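Local coordinates for protein Nrps/pks (Streptomyces albus, PDB 4OPE) that probably catalyses, as a ketosynthase domain, a chain-extending condensation in the assembly line that builds the polyketide oxazolomycin, at residues A[40-43]-A[44-47]; A[188-192]-A[193-197]; A[466-469]-A[470-474]. All blocks are in the same frame, centred on the assembly; numbering follows the deposited sequence.

Contact 1: A[40-43]-A[44-47]; sequences EVPE and DRWD
The backbone from P42 to R45 folds into a type I beta turn, closed where N of R45 donates to O of P42 at 3.2 Å. The central residues E43 and D44 have the near-helical backbone angles of this turn. The turn lies in the loop between strands 39-40 and 66-67 of the N-terminal ketosynthase region. P42 and R45 lie side by side on the turn and point the same way. CB of P42 meets CG of R45 at 3.9 Å, so the aliphatic base of the arginine runs along the proline ring. R45 bends at its second torsion (chi2 -66°), and its guanidinium then leads away from the turn. There it forms a salt bridge with E241 and a hydrogen bond with O of L70. The loop is thus tied to two other parts of the chain by one buried arginine. D44 adds a smaller contact, with its OD1 3.4 Å from CB of P42. Beyond the turn, V41 and W46 cross at about a right angle. NE1 of the indole is hydrogen-bonded to ND1 of H48. W46 also packs on V583, near the end of the modelled chain, while V41 is joined by a backbone hydrogen bond to K65. CG1 of V41, anti to its own backbone nitrogen (chi1 -177°), makes a CH-pi contact over one indole face, 3.9 Å from the centroid of the five-membered ring of W46 and 20° off the normal.

Contact 2: A[188-192]-A[193-197]; sequences RAIRD and GDCEV
This is a local helix-end contact, in which A189 and I190 in the last turn of helix 178-192 meet D194 and C195 in the loop that leads to strand 197-204. The chain doubles back at G193, whose phi is positive (94°). N of G193 donates to O of I190 at 3.2 Å. N of D194 reaches O of A189 at 2.9 Å, but that bond is weak because it is strongly bent. These two bonds back into the last turn make a Schellman motif. In this thiolase-type fold it ends the helix and starts the short loop that leads into strand 197-204 of the mixed sheet. The folded-back residues also pack on the helix. CB of A189 lies 3.8 Å from CB of D194. SG of C195 sits between its own backbone nitrogen and carbonyl carbon (chi1 54°), which turns it onto CB of A189 at 3.9 Å. The same SG of C195 rests against CG1 of I190 at 4.0 Å. O of C195 faces the helix as well and takes a nearly straight CA-H...O contact from I190, with CA 3.5 Å away. The far end of I190 reaches on to the backbone of V197, and its side chain also packs on L248 of strand 242-250. The acidic groups of the turn face the dimer partner. OD1 of D194 forms a salt bridge with R297 of the second subunit, and OD2 a hydrogen bond with H184 of that subunit. D192 pairs through OD2 with R188 of the second subunit, and R188 in turn with D194 of that subunit, both as salt bridges.

Contact 3: A[466-469]-A[470-474]; sequences ARTA and EFLRG
The last two turns of helix 458-473, in the C-terminal extension of the ketosynthase, bring 466-469 and 470-474 together by regular alpha-helical bonding. N of E470, F471, L472 and R473 donates to O of A466, R467, T468 and A469 in turn, at 2.9 to 3.1 Å. Next to this ladder, T468 and L472 lie side by side and point the same way. CG2 of T468 meets CD1 of L472 at 4.0 Å. With chi1 at -63°, OG1 of T468 lies beside the backbone nitrogen and bonds O of H464, which puts the methyl CG2 anti to that nitrogen. Its polar atom is therefore used one turn earlier, while its methyl joins the leucine. L472 packs on L508 and A469 on L512, both on helix 505-516, so this face of the helix is a helix-helix seam. R473 joins the same helix through NE to E513 and NH2 to D510, both salt bridges. R467 packs against P566 and P569 and sends NH1 to O of G567. A water adds a polar link between neighbouring turns. E470 has CG anti to its backbone nitrogen (chi1 179°) and an extended chain beyond it. OE1 of E470 takes a hydrogen bond from the water at 2.8 Å. The same water donates to O of R467 at 3.0 Å. That carbonyl thus accepts from both the water and the amide of F471. The link of the exposed E470 to the backbone of R467 runs through a water, so it probably holds the side chain only loosely.

Contacts 1, 2 and 3 follow one another along the chain and do not touch. Centres of contacts 1 and 2 are 42 Å apart, on opposite sides of the chain's centre, though both fall in the N-terminal part of the ketosynthase. Contact 3 belongs to the C-terminal extension, with its centre 32 Å from that of contact 1 and 38 Å from that of contact 2. They share no helix or strand. The 40-47 turn shapes a peripheral loop, 188-197 links a helix to the mixed sheet at the dimer interface, and 466-474 ends a helix packed on 505-516. Of the three, only contact 2 meets the second subunit; the other two are packing within one chain.

Contact 1: A[40-43]-A[44-47]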
ATOM      1  N   GLU A  40      15.395 -22.127 -16.288  1.00 46.73           N
ATOM      2  CA  GLU A  40      14.134 -22.810 -16.441  1.00 48.06           C
ATOM      3  C   GLU A  40      13.501 -23.010 -15.101  1.00 46.55           C
ATOM      4  O   GLU A  40      14.202 -23.094 -14.117  1.00 48.15           O
ATOM      5  CB  GLU A  40      14.315 -24.161 -17.110  1.00 50.38           C
ATOM      6  CG  GLU A  40      14.548 -24.028 -18.610  1.00 56.17           C
ATOM      7  CD  GLU A  40      14.525 -25.359 -19.370  1.00 59.76           C
ATOM      8  OE1 GLU A  40      13.959 -26.363 -18.830  1.00 58.09           O
ATOM      9  OE2 GLU A  40      15.071 -25.370 -20.515  1.00 57.01           O
ATOM     10  N   VAL A  41      12.175 -23.092 -15.072  1.00 46.36           N
ATOM     11  CA  VAL A  41      11.464 -23.418 -13.851  1.00 47.43           C
ATOM     12  C   VAL A  41      12.081 -24.623 -13.117  1.00 50.39           C
ATOM     13  O   VAL A  41      12.272 -25.687 -13.689  1.00 54.78           O
ATOM     14  CB  VAL A  41       9.975 -23.718 -14.068  1.00 46.24           C
ATOM     15  CG1 VAL A  41       9.344 -23.965 -12.712  1.00 46.26           C
ATOM     16  CG2 VAL A  41       9.256 -22.563 -14.762  1.00 44.51           C
ATOM     17  N   PRO A  42      12.427 -24.433 -11.853  1.00 51.96           N
ATOM     18  CA  PRO A  42      13.016 -25.542 -11.148  1.00 53.97           C
ATOM     19  C   PRO A  42      12.022 -26.661 -10.895  1.00 53.50           C
ATOM     20  O   PRO A  42      10.881 -26.393 -10.602  1.00 54.86           O
ATOM     21  CB  PRO A  42      13.472 -24.916  -9.822  1.00 52.51           C
ATOM     22  CG  PRO A  42      13.683 -23.493 -10.148  1.00 53.57           C
ATOM     23  CD  PRO A  42      12.710 -23.137 -11.216  1.00 51.77           C
ATOM     24  N   GLU A  43      12.483 -27.902 -10.989  1.00 58.72           N
ATOM     25  CA  GLU A  43      11.690 -29.069 -10.632  1.00 60.72           C
ATOM     26  C   GLU A  43      11.076 -28.937  -9.261  1.00 59.71           C
ATOM     27  O   GLU A  43       9.914 -29.224  -9.092  1.00 60.99           O
ATOM     28  CB  GLU A  43      12.552 -30.307 -10.634  1.00 67.06           C
ATOM     29  CG  GLU A  43      12.845 -30.814 -12.029  1.00 78.30           C
ATOM     30  CD  GLU A  43      13.582 -32.150 -12.023  1.00 89.32           C
ATOM     31  OE1 GLU A  43      13.191 -33.074 -11.242  1.00 90.15           O
ATOM     32  OE2 GLU A  43      14.559 -32.257 -12.809  1.00 91.71           O
ATOM     33  N   ASP A  44      11.837 -28.482  -8.274  1.00 59.96           N
ATOM     34  CA  ASP A  44      11.313 -28.452  -6.903  1.00 58.90           C
ATOM     35  C   ASP A  44      10.235 -27.389  -6.608  1.00 55.01           C
ATOM     36  O   ASP A  44       9.706 -27.351  -5.488  1.00 52.10           O
ATOM     37  CB  ASP A  44      12.431 -28.453  -5.848  1.00 61.76           C
ATOM     38  CG  ASP A  44      13.342 -27.269  -5.923  1.00 66.72           C
ATOM     39  OD1 ASP A  44      13.236 -26.431  -6.839  1.00 76.87           O
ATOM     40  OD2 ASP A  44      14.207 -27.189  -5.036  1.00 68.38           O
ATOM     41  N   ARG A  45       9.886 -26.573  -7.604  1.00 51.22           N
ATOM     42  CA  ARG A  45       8.821 -25.597  -7.457  1.00 50.49           C
ATOM     43  C   ARG A  45       7.526 -26.153  -7.991  1.00 49.50           C
ATOM     44  O   ARG A  45       6.519 -26.152  -7.312  1.00 47.80           O
ATOM     45  CB  ARG A  45       9.127 -24.309  -8.240  1.00 53.14           C
ATOM     46  CG  ARG A  45      10.395 -23.602  -7.858  1.00 55.45           C
ATOM     47  CD  ARG A  45      10.344 -23.044  -6.452  1.00 56.09           C
ATOM     48  NE  ARG A  45      11.438 -22.085  -6.328  1.00 55.28           N
ATOM     49  CZ  ARG A  45      11.302 -20.764  -6.296  1.00 51.01           C
ATOM     50  NH1 ARG A  45      12.395 -20.020  -6.197  1.00 52.16           N
ATOM     51  NH2 ARG A  45      10.100 -20.188  -6.340  1.00 49.43           N
ATOM     52  N   TRP A  46       7.545 -26.567  -9.250  1.00 50.66           N
ATOM     53  CA  TRP A  46       6.394 -27.216  -9.848  1.00 51.28           C
ATOM     54  C   TRP A  46       6.831 -27.856 -11.148  1.00 51.73           C
ATOM     55  O   TRP A  46       7.922 -27.561 -11.664  1.00 50.51           O
ATOM     56  CB  TRP A  46       5.208 -26.255 -10.062  1.00 50.52           C
ATOM     57  CG  TRP A  46       5.434 -25.171 -11.068  1.00 49.34           C
ATOM     58  CD1 TRP A  46       5.412 -25.292 -12.417  1.00 51.11           C
ATOM     59  CD2 TRP A  46       5.676 -23.790 -10.798  1.00 48.36           C
ATOM     60  NE1 TRP A  46       5.656 -24.078 -13.013  1.00 48.93           N
ATOM     61  CE2 TRP A  46       5.805 -23.134 -12.044  1.00 47.88           C
ATOM     62  CE3 TRP A  46       5.798 -23.040  -9.626  1.00 46.40           C
ATOM     63  CZ2 TRP A  46       6.055 -21.770 -12.153  1.00 46.08           C
ATOM     64  CZ3 TRP A  46       6.017 -21.683  -9.739  1.00 44.39           C
ATOM     65  CH2 TRP A  46       6.164 -21.068 -10.988  1.00 44.72           C
ATOM     66  N   ASP A  47       5.979 -28.761 -11.627  1.00 53.17           N
ATOM     67  CA  ASP A  47       6.200 -29.509 -12.836  1.00 56.28           C
ATOM     68  C   ASP A  47       5.651 -28.625 -13.926  1.00 57.54           C
ATOM     69  O   ASP A  47       4.437 -28.495 -14.099  1.00 59.45           O
ATOM     70  CB  ASP A  47       5.450 -30.849 -12.753  1.00 61.16           C
ATOM     71  CG  ASP A  47       5.512 -31.677 -14.055  1.00 63.35           C
ATOM     72  OD1 ASP A  47       6.331 -31.380 -14.959  1.00 64.14           O
ATOM     73  OD2 ASP A  47       4.712 -32.648 -14.155  1.00 66.61           O
TER

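Contact 2: A[188-192]-A[193-197]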
ATOM      1  N   ARG A 188       8.609  10.665   2.478  1.00 41.99           N
ATOM      2  CA  ARG A 188       7.726  11.741   2.889  1.00 47.00           C
ATOM      3  C   ARG A 188       7.265  11.547   4.314  1.00 47.31           C
ATOM      4  O   ARG A 188       6.993  12.506   4.994  1.00 47.21           O
ATOM      5  CB  ARG A 188       6.548  11.907   1.946  1.00 53.36           C
ATOM      6  CG  ARG A 188       6.969  12.348   0.532  1.00 61.85           C
ATOM      7  CD  ARG A 188       7.167  13.863   0.383  1.00 69.84           C
ATOM      8  NE  ARG A 188       6.405  14.409  -0.752  1.00 76.49           N
ATOM      9  CZ  ARG A 188       6.872  14.583  -1.993  1.00 79.69           C
ATOM     10  NH1 ARG A 188       8.116  14.238  -2.349  1.00 86.62           N
ATOM     11  NH2 ARG A 188       6.069  15.093  -2.910  1.00 81.19           N
ATOM     12  N   ALA A 189       7.215  10.308   4.791  1.00 46.23           N
ATOM     13  CA  ALA A 189       6.861  10.062   6.193  1.00 42.56           C
ATOM     14  C   ALA A 189       7.904  10.675   7.063  1.00 41.14           C
ATOM     15  O   ALA A 189       7.593  11.278   8.071  1.00 44.54           O
ATOM     16  CB  ALA A 189       6.793   8.574   6.479  1.00 42.35           C
ATOM     17  N   ILE A 190       9.159  10.522   6.679  1.00 38.40           N
ATOM     18  CA  ILE A 190      10.229  11.093   7.475  1.00 38.05           C
ATOM     19  C   ILE A 190      10.156  12.636   7.458  1.00 39.27           C
ATOM     20  O   ILE A 190      10.139  13.212   8.489  1.00 37.89           O
ATOM     21  CB  ILE A 190      11.605  10.561   7.053  1.00 37.03           C
ATOM     22  CG1 ILE A 190      11.698   9.055   7.367  1.00 36.81           C
ATOM     23  CG2 ILE A 190      12.697  11.331   7.769  1.00 37.99           C
ATOM     24  CD1 ILE A 190      12.888   8.349   6.754  1.00 35.84           C
ATOM     25  N   ARG A 191      10.081  13.272   6.291  1.00 43.11           N
ATOM     26  CA  ARG A 191       9.918  14.729   6.195  1.00 45.60           C
ATOM     27  C   ARG A 191       8.717  15.232   6.966  1.00 47.30           C
ATOM     28  O   ARG A 191       8.814  16.216   7.660  1.00 55.42           O
ATOM     29  CB  ARG A 191       9.813  15.205   4.739  1.00 47.87           C
ATOM     30  CG  ARG A 191      11.114  15.099   3.967  1.00 52.45           C
ATOM     31  CD  ARG A 191      11.074  15.777   2.606  1.00 59.57           C
ATOM     32  NE  ARG A 191      10.581  14.873   1.550  1.00 70.12           N
ATOM     33  CZ  ARG A 191      11.342  14.139   0.705  1.00 84.06           C
ATOM     34  NH1 ARG A 191      10.752  13.370  -0.221  1.00 91.11           N
ATOM     35  NH2 ARG A 191      12.686  14.145   0.748  1.00 79.45           N
ATOM     36  N   ASP A 192       7.599  14.543   6.899  1.00 47.90           N
ATOM     37  CA  ASP A 192       6.389  15.034   7.497  1.00 50.71           C
ATOM     38  C   ASP A 192       6.309  14.723   8.985  1.00 50.01           C
ATOM     39  O   ASP A 192       5.407  15.180   9.667  1.00 51.86           O
ATOM     40  CB  ASP A 192       5.179  14.453   6.783  1.00 56.42           C
ATOM     41  CG  ASP A 192       4.931  15.086   5.410  1.00 63.67           C
ATOM     42  OD1 ASP A 192       5.855  15.243   4.559  1.00 68.51           O
ATOM     43  OD2 ASP A 192       3.759  15.419   5.179  1.00 77.20           O
ATOM     44  N   GLY A 193       7.225  13.929   9.502  1.00 48.03           N
ATOM     45  CA  GLY A 193       7.200  13.625  10.925  1.00 47.53           C
ATOM     46  C   GLY A 193       6.491  12.357  11.371  1.00 46.12           C
ATOM     47  O   GLY A 193       6.405  12.113  12.554  1.00 47.79           O
ATOM     48  N   ASP A 194       6.006  11.527  10.454  1.00 46.34           N
ATOM     49  CA  ASP A 194       5.422  10.231  10.829  1.00 45.55           C
ATOM     50  C   ASP A 194       6.474   9.313  11.455  1.00 42.82           C
ATOM     51  O   ASP A 194       6.158   8.435  12.254  1.00 43.48           O
ATOM     52  CB  ASP A 194       4.784   9.549   9.610  1.00 47.26           C
ATOM     53  CG  ASP A 194       3.552  10.298   9.075  1.00 52.78           C
ATOM     54  OD1 ASP A 194       2.919  11.049   9.868  1.00 59.22           O
ATOM     55  OD2 ASP A 194       3.196  10.123   7.869  1.00 56.13           O
ATOM     56  N   CYS A 195       7.732   9.512  11.103  1.00 39.83           N
ATOM     57  CA  CYS A 195       8.785   8.772  11.735  1.00 40.44           C
ATOM     58  C   CYS A 195      10.133   9.461  11.489  1.00 40.17           C
ATOM     59  O   CYS A 195      10.159  10.532  10.907  1.00 39.57           O
ATOM     60  CB  CYS A 195       8.781   7.314  11.253  1.00 41.43           C
ATOM     61  SG  CYS A 195       8.854   7.112   9.460  1.00 43.34           S
ATOM     62  N   GLU A 196      11.221   8.883  12.005  1.00 40.11           N
ATOM     63  CA  GLU A 196      12.555   9.487  11.888  1.00 42.54           C
ATOM     64  C   GLU A 196      13.460   8.638  11.065  1.00 37.73           C
ATOM     65  O   GLU A 196      14.382   9.131  10.460  1.00 37.63           O
ATOM     66  CB  GLU A 196      13.195   9.706  13.274  1.00 47.65           C
ATOM     67  CG  GLU A 196      12.422  10.698  14.154  1.00 54.26           C
ATOM     68  CD  GLU A 196      12.446  10.326  15.641  1.00 62.95           C
ATOM     69  OE1 GLU A 196      13.433  10.658  16.346  1.00 72.71           O
ATOM     70  OE2 GLU A 196      11.466   9.703  16.118  1.00 68.08           O
ATOM     71  N   VAL A 197      13.206   7.348  11.093  1.00 34.91           N
ATOM     72  CA  VAL A 197      13.940   6.380  10.347  1.00 33.15           C
ATOM     73  C   VAL A 197      12.886   5.552   9.663  1.00 32.26           C
ATOM     74  O   VAL A 197      11.769   5.439  10.204  1.00 33.03           O
ATOM     75  CB  VAL A 197      14.736   5.511  11.304  1.00 33.23           C
ATOM     76  CG1 VAL A 197      15.351   4.321  10.581  1.00 34.11           C
ATOM     77  CG2 VAL A 197      15.805   6.349  11.948  1.00 32.74           C
TER

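Contact 3: A[466-469]-A[470-474]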
ATOM      1  N   ALA A 466      32.502 -19.680  10.378  1.00 37.80           N
ATOM      2  CA  ALA A 466      32.974 -20.118   9.042  1.00 39.32           C
ATOM      3  C   ALA A 466      32.793 -19.053   7.945  1.00 39.22           C
ATOM      4  O   ALA A 466      33.694 -18.824   7.120  1.00 41.66           O
ATOM      5  CB  ALA A 466      32.256 -21.415   8.630  1.00 39.64           C
ATOM      6  N   ARG A 467      31.623 -18.420   7.907  1.00 37.95           N
ATOM      7  CA  ARG A 467      31.353 -17.433   6.874  1.00 36.34           C
ATOM      8  C   ARG A 467      32.270 -16.247   7.038  1.00 37.67           C
ATOM      9  O   ARG A 467      32.741 -15.683   6.064  1.00 37.76           O
ATOM     10  CB  ARG A 467      29.915 -16.987   6.960  1.00 36.16           C
ATOM     11  CG  ARG A 467      28.926 -17.998   6.428  1.00 36.38           C
ATOM     12  CD  ARG A 467      27.534 -17.846   7.023  1.00 38.41           C
ATOM     13  NE  ARG A 467      27.014 -16.485   6.920  1.00 43.24           N
ATOM     14  CZ  ARG A 467      26.496 -15.941   5.802  1.00 43.79           C
ATOM     15  NH1 ARG A 467      26.047 -14.680   5.843  1.00 43.10           N
ATOM     16  NH2 ARG A 467      26.410 -16.638   4.659  1.00 39.28           N
ATOM     17  N   THR A 468      32.526 -15.878   8.287  1.00 37.79           N
ATOM     18  CA  THR A 468      33.367 -14.746   8.594  1.00 38.82           C
ATOM     19  C   THR A 468      34.849 -14.987   8.219  1.00 40.34           C
ATOM     20  O   THR A 468      35.510 -14.151   7.558  1.00 37.55           O
ATOM     21  CB  THR A 468      33.235 -14.395  10.103  1.00 38.88           C
ATOM     22  OG1 THR A 468      31.880 -13.992  10.387  1.00 39.47           O
ATOM     23  CG2 THR A 468      34.196 -13.268  10.488  1.00 38.24           C
ATOM     24  N   ALA A 469      35.397 -16.122   8.643  1.00 40.38           N
ATOM     25  CA  ALA A 469      36.730 -16.471   8.184  1.00 40.75           C
ATOM     26  C   ALA A 469      36.809 -16.488   6.680  1.00 41.31           C
ATOM     27  O   ALA A 469      37.797 -16.060   6.109  1.00 45.60           O
ATOM     28  CB  ALA A 469      37.141 -17.826   8.704  1.00 42.93           C
ATOM     29  N   GLU A 470      35.790 -16.993   6.019  1.00 40.51           N
ATOM     30  CA  GLU A 470      35.859 -17.105   4.574  1.00 43.84           C
ATOM     31  C   GLU A 470      35.860 -15.725   3.903  1.00 40.65           C
ATOM     32  O   GLU A 470      36.587 -15.483   2.940  1.00 43.15           O
ATOM     33  CB  GLU A 470      34.724 -17.979   4.071  1.00 49.48           C
ATOM     34  CG  GLU A 470      34.682 -18.137   2.563  1.00 56.58           C
ATOM     35  CD  GLU A 470      33.359 -18.739   2.072  1.00 65.15           C
ATOM     36  OE1 GLU A 470      32.263 -18.284   2.536  1.00 64.31           O
ATOM     37  OE2 GLU A 470      33.424 -19.669   1.222  1.00 68.77           O
ATOM     38  N   PHE A 471      35.069 -14.818   4.430  1.00 36.95           N
ATOM     39  CA  PHE A 471      35.045 -13.469   3.947  1.00 37.02           C
ATOM     40  C   PHE A 471      36.379 -12.783   4.132  1.00 38.98           C
ATOM     41  O   PHE A 471      36.798 -11.998   3.276  1.00 41.14           O
ATOM     42  CB  PHE A 471      33.978 -12.679   4.706  1.00 37.13           C
ATOM     43  CG  PHE A 471      33.973 -11.236   4.392  1.00 36.75           C
ATOM     44  CD1 PHE A 471      33.422 -10.789   3.209  1.00 38.95           C
ATOM     45  CD2 PHE A 471      34.543 -10.330   5.245  1.00 38.12           C
ATOM     46  CE1 PHE A 471      33.412  -9.446   2.890  1.00 39.30           C
ATOM     47  CE2 PHE A 471      34.544  -8.971   4.940  1.00 38.19           C
ATOM     48  CZ  PHE A 471      33.962  -8.531   3.767  1.00 38.34           C
ATOM     49  N   LEU A 472      37.018 -13.046   5.277  1.00 40.85           N
ATOM     50  CA  LEU A 472      38.293 -12.416   5.651  1.00 40.96           C
ATOM     51  C   LEU A 472      39.472 -12.914   4.842  1.00 40.70           C
ATOM     52  O   LEU A 472      40.449 -12.212   4.708  1.00 41.67           O
ATOM     53  CB  LEU A 472      38.586 -12.678   7.125  1.00 42.19           C
ATOM     54  CG  LEU A 472      37.680 -12.031   8.184  1.00 40.95           C
ATOM     55  CD1 LEU A 472      38.056 -12.573   9.543  1.00 41.98           C
ATOM     56  CD2 LEU A 472      37.767 -10.513   8.201  1.00 42.32           C
ATOM     57  N   ARG A 473      39.375 -14.129   4.314  1.00 41.31           N
ATOM     58  CA  ARG A 473      40.343 -14.651   3.368  1.00 42.36           C
ATOM     59  C   ARG A 473      40.073 -14.142   1.938  1.00 44.27           C
ATOM     60  O   ARG A 473      40.967 -14.129   1.102  1.00 43.16           O
ATOM     61  CB  ARG A 473      40.253 -16.163   3.324  1.00 43.60           C
ATOM     62  CG  ARG A 473      40.630 -16.885   4.583  1.00 45.80           C
ATOM     63  CD  ARG A 473      42.124 -16.982   4.700  1.00 49.20           C
ATOM     64  NE  ARG A 473      42.471 -17.798   5.858  1.00 52.05           N
ATOM     65  CZ  ARG A 473      43.534 -17.609   6.645  1.00 50.39           C
ATOM     66  NH1 ARG A 473      44.379 -16.616   6.432  1.00 49.64           N
ATOM     67  NH2 ARG A 473      43.734 -18.419   7.680  1.00 51.50           N
ATOM     68  N   GLY A 474      38.825 -13.769   1.653  1.00 45.86           N
ATOM     69  CA  GLY A 474      38.408 -13.356   0.305  1.00 45.23           C
ATOM     70  C   GLY A 474      38.327 -11.858   0.172  1.00 45.74           C
ATOM     71  O   GLY A 474      39.326 -11.166   0.335  1.00 45.77           O
TER
HETATM   72  O   HOH W   1      31.813 -15.600   3.231  1.00 40.71           O